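Local coordinates for CBS domain containing membrane protein (Sphaerobacter thermophilus, PDB 4ESY), which is of unknown function but carries, in this C-terminal part of a membrane protein, a pair of CBS motifs that probably act as a regulatory, ligand-sensing module, at residues Trp78-Ser83 with His97-Gly102. Numbering follows the deposited sequence. Where two conformers were deposited one is given.
Sequences WIYEAS and HLFETG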
ATOM      1  N   TRP B  78      14.744   2.262  -3.371  1.00 22.02           N
ATOM      2  CA  TRP B  78      15.282   1.165  -2.546  1.00 24.31           C
ATOM      3  C   TRP B  78      16.726   1.405  -2.123  1.00 22.97           C
ATOM      4  O   TRP B  78      17.177   0.852  -1.127  1.00 23.08           O
ATOM      5  CB  TRP B  78      15.186  -0.196  -3.278  1.00 27.91           C
ATOM      6  CG  TRP B  78      14.894  -1.318  -2.328  1.00 31.48           C
ATOM      7  CD1 TRP B  78      13.997  -1.296  -1.293  1.00 34.12           C
ATOM      8  CD2 TRP B  78      15.553  -2.596  -2.267  1.00 33.86           C
ATOM      9  NE1 TRP B  78      14.027  -2.505  -0.623  1.00 39.24           N
ATOM     10  CE2 TRP B  78      14.973  -3.317  -1.201  1.00 38.74           C
ATOM     11  CE3 TRP B  78      16.561  -3.206  -3.025  1.00 35.84           C
ATOM     12  CZ2 TRP B  78      15.381  -4.621  -0.855  1.00 42.50           C
ATOM     13  CZ3 TRP B  78      16.960  -4.504  -2.696  1.00 38.81           C
ATOM     14  CH2 TRP B  78      16.363  -5.200  -1.624  1.00 42.46           C
ATOM     15  N   ILE B  79      17.441   2.236  -2.881  1.00 22.88           N
ATOM     16  CA  ILE B  79      18.806   2.569  -2.531  1.00 26.59           C
ATOM     17  C   ILE B  79      18.930   3.124  -1.099  1.00 25.66           C
ATOM     18  O   ILE B  79      19.945   2.903  -0.415  1.00 26.83           O
ATOM     19  CB  ILE B  79      19.426   3.531  -3.550  1.00 29.91           C
ATOM     20  CG1 ILE B  79      20.914   3.489  -3.403  1.00 35.35           C
ATOM     21  CG2 ILE B  79      18.908   4.997  -3.387  1.00 23.99           C
ATOM     22  CD1 ILE B  79      21.598   4.156  -4.520  1.00 39.80           C
ATOM     23  N   TYR B  80      17.885   3.801  -0.632  1.00 21.02           N
ATOM     24  CA  TYR B  80      17.890   4.355   0.736  1.00 21.86           C
ATOM     25  C   TYR B  80      17.557   3.304   1.805  1.00 25.26           C
ATOM     26  O   TYR B  80      17.815   3.514   2.991  1.00 27.63           O
ATOM     27  CB  TYR B  80      16.946   5.586   0.848  1.00 21.85           C
ATOM     28  CG  TYR B  80      17.399   6.726  -0.047  1.00 23.33           C
ATOM     29  CD1 TYR B  80      18.476   7.536   0.321  1.00 25.57           C
ATOM     30  CD2 TYR B  80      16.756   6.997  -1.253  1.00 21.97           C
ATOM     31  CE1 TYR B  80      18.913   8.551  -0.499  1.00 25.08           C
ATOM     32  CE2 TYR B  80      17.191   8.021  -2.083  1.00 22.95           C
ATOM     33  CZ  TYR B  80      18.254   8.793  -1.698  1.00 25.96           C
ATOM     34  OH  TYR B  80      18.695   9.797  -2.517  1.00 29.82           O
ATOM     35  N   GLU B  81      16.992   2.167   1.400  1.00 27.42           N
ATOM     36  CA  GLU B  81      16.697   1.092   2.363  1.00 32.73           C
ATOM     37  C   GLU B  81      17.724  -0.027   2.375  1.00 34.82           C
ATOM     38  O   GLU B  81      17.952  -0.653   3.405  1.00 38.59           O
ATOM     39  CB  GLU B  81      15.342   0.438   2.062  1.00 36.54           C
ATOM     40  CG  GLU B  81      14.161   1.370   2.099  1.00 40.01           C
ATOM     41  CD  GLU B  81      12.815   0.631   1.999  1.00 44.04           C
ATOM     42  OE1 GLU B  81      12.211   0.649   0.921  1.00 46.30           O
ATOM     43  OE2 GLU B  81      12.345   0.046   2.991  1.00 46.70           O
ATOM     44  N   ALA B  82      18.311  -0.318   1.220  1.00 32.94           N
ATOM     45  CA  ALA B  82      19.099  -1.532   1.084  1.00 35.19           C
ATOM     46  C   ALA B  82      20.241  -1.323   0.129  1.00 33.15           C
ATOM     47  O   ALA B  82      20.359  -2.079  -0.817  1.00 30.57           O
ATOM     48  CB  ALA B  82      18.198  -2.675   0.567  1.00 35.30           C
ATOM     49  N   SER B  83      21.072  -0.301   0.351  1.00 31.60           N
ATOM     50  CA  SER B  83      22.158  -0.035  -0.598  1.00 34.68           C
ATOM     51  C   SER B  83      23.156  -1.197  -0.687  1.00 34.42           C
ATOM     52  O   SER B  83      23.689  -1.473  -1.756  1.00 34.52           O
ATOM     53  CB  SER B  83      22.899   1.270  -0.273  1.00 35.95           C
ATOM     54  OG  SER B  83      23.356   1.270   1.063  1.00 37.34           O
ATOM     55  N   HIS B  97      26.990   7.523  -7.338  1.00 35.28           N
ATOM     56  CA  HIS B  97      26.417   8.498  -8.257  1.00 36.11           C
ATOM     57  C   HIS B  97      24.898   8.693  -8.041  1.00 32.82           C
ATOM     58  O   HIS B  97      24.351   9.814  -8.149  1.00 31.04           O
ATOM     59  CB  HIS B  97      26.713   8.088  -9.695  1.00 41.00           C
ATOM     60  CG  HIS B  97      26.116   9.010 -10.704  1.00 46.06           C
ATOM     61  ND1 HIS B  97      26.509  10.325 -10.827  1.00 49.51           N
ATOM     62  CD2 HIS B  97      25.114   8.826 -11.598  1.00 47.65           C
ATOM     63  CE1 HIS B  97      25.789  10.906 -11.772  1.00 51.80           C
ATOM     64  NE2 HIS B  97      24.933  10.019 -12.252  1.00 50.37           N
ATOM     65  N   LEU B  98      24.216   7.594  -7.740  1.00 29.82           N
ATOM     66  CA  LEU B  98      22.815   7.672  -7.363  1.00 28.30           C
ATOM     67  C   LEU B  98      22.618   8.523  -6.110  1.00 27.00           C
ATOM     68  O   LEU B  98      21.757   9.400  -6.079  1.00 26.74           O
ATOM     69  CB  LEU B  98      22.240   6.263  -7.166  1.00 27.74           C
ATOM     70  CG  LEU B  98      22.183   5.442  -8.453  1.00 28.59           C
ATOM     71  CD1 LEU B  98      21.586   4.055  -8.166  1.00 26.53           C
ATOM     72  CD2 LEU B  98      21.382   6.195  -9.529  1.00 28.66           C
ATOM     73  N   PHE B  99      23.397   8.260  -5.074  1.00 27.77           N
ATOM     74  CA  PHE B  99      23.348   9.096  -3.873  1.00 29.30           C
ATOM     75  C   PHE B  99      23.633  10.578  -4.153  1.00 30.58           C
ATOM     76  O   PHE B  99      22.962  11.457  -3.583  1.00 29.33           O
ATOM     77  CB  PHE B  99      24.284   8.580  -2.779  1.00 30.94           C
ATOM     78  CG  PHE B  99      23.776   7.354  -2.077  1.00 31.97           C
ATOM     79  CD1 PHE B  99      22.480   7.307  -1.576  1.00 31.26           C
ATOM     80  CD2 PHE B  99      24.593   6.227  -1.941  1.00 33.47           C
ATOM     81  CE1 PHE B  99      22.004   6.154  -0.919  1.00 31.47           C
ATOM     82  CE2 PHE B  99      24.134   5.069  -1.289  1.00 32.93           C
ATOM     83  CZ  PHE B  99      22.842   5.031  -0.776  1.00 31.61           C
ATOM     84  N   GLU B 100      24.622  10.838  -5.005  0.60 33.37           N
ATOM     85  CA  GLU B 100      24.989  12.201  -5.392  0.60 35.79           C
ATOM     86  C   GLU B 100      23.767  12.903  -6.017  0.60 33.17           C
ATOM     87  O   GLU B 100      23.422  14.031  -5.672  0.60 32.45           O
ATOM     88  CB  GLU B 100      26.167  12.177  -6.390  0.60 38.72           C
ATOM     89  CG  GLU B 100      27.482  11.632  -5.834  0.60 41.38           C
ATOM     90  CD  GLU B 100      28.555  11.329  -6.920  0.60 53.07           C
ATOM     91  OE1 GLU B 100      29.622  10.763  -6.575  0.60 53.58           O
ATOM     92  OE2 GLU B 100      28.338  11.646  -8.113  0.60 53.21           O
ATOM     93  N   THR B 101      23.112  12.210  -6.935  1.00 32.14           N
ATOM     94  CA  THR B 101      21.932  12.727  -7.601  1.00 31.73           C
ATOM     95  C   THR B 101      20.813  13.022  -6.596  1.00 29.20           C
ATOM     96  O   THR B 101      20.133  14.034  -6.713  1.00 31.21           O
ATOM     97  CB  THR B 101      21.442  11.744  -8.682  1.00 34.40           C
ATOM     98  OG1 THR B 101      22.442  11.655  -9.714  1.00 38.89           O
ATOM     99  CG2 THR B 101      20.132  12.252  -9.317  1.00 33.04           C
ATOM    100  N   GLY B 102      20.649  12.160  -5.593  1.00 25.12           N
ATOM    101  CA  GLY B 102      19.587  12.338  -4.624  1.00 24.91           C
ATOM    102  C   GLY B 102      19.814  13.560  -3.749  1.00 27.05           C
ATOM    103  O   GLY B 102      18.863  14.144  -3.279  1.00 25.56           O
TER
HETATM  104  O   HOH W   1      21.253  10.816  -1.718  1.00 26.95           O
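The ring of Phe99, reaching out from helix 92-102, meets Ile79 with one face and Tyr80 and Ser83 with its rim. Ile79 CD1 sits almost straight above that face, 4.1 Å from the ring centroid and 12° off the normal, in a CH-pi contact, while Ile79 CG1 comes to 3.6 Å from Phe99 CZ. With CG1 anti to the backbone N (chi1 -162°) and the chain extended beyond it, Ile79 holds this methyl between the ring face and Leu98, where CD1 and Leu98 CB are tightly packed at 3.4 Å. Tyr80 and Phe99 form an offset edge-to-face pair, the Phe99 edge turned to the Tyr80 face, with ring planes at 65° and centroids 5.7 Å apart. In this paired-CBS module the contact belongs to the helical segment that follows strand 61-64: the helix-like turn of 78-81 is packed against helix 92-102, and Tyr80 also touches Ala41 and Leu45 of helix 37-46. Replacing Phe99 by an alanine would probably leave the Ile79 methyl without its aromatic cover and open a gap between Tyr80 and Ser83 CB. The far end of Tyr80 reaches the last turn of the helix, its OH lying 3.4 Å from Gly102 CA. A water in the plane of the Tyr80 ring links that hydroxyl, at 2.9 Å from Tyr80 OH, to the helix backbone, donating to the carbonyl oxygen of Phe99.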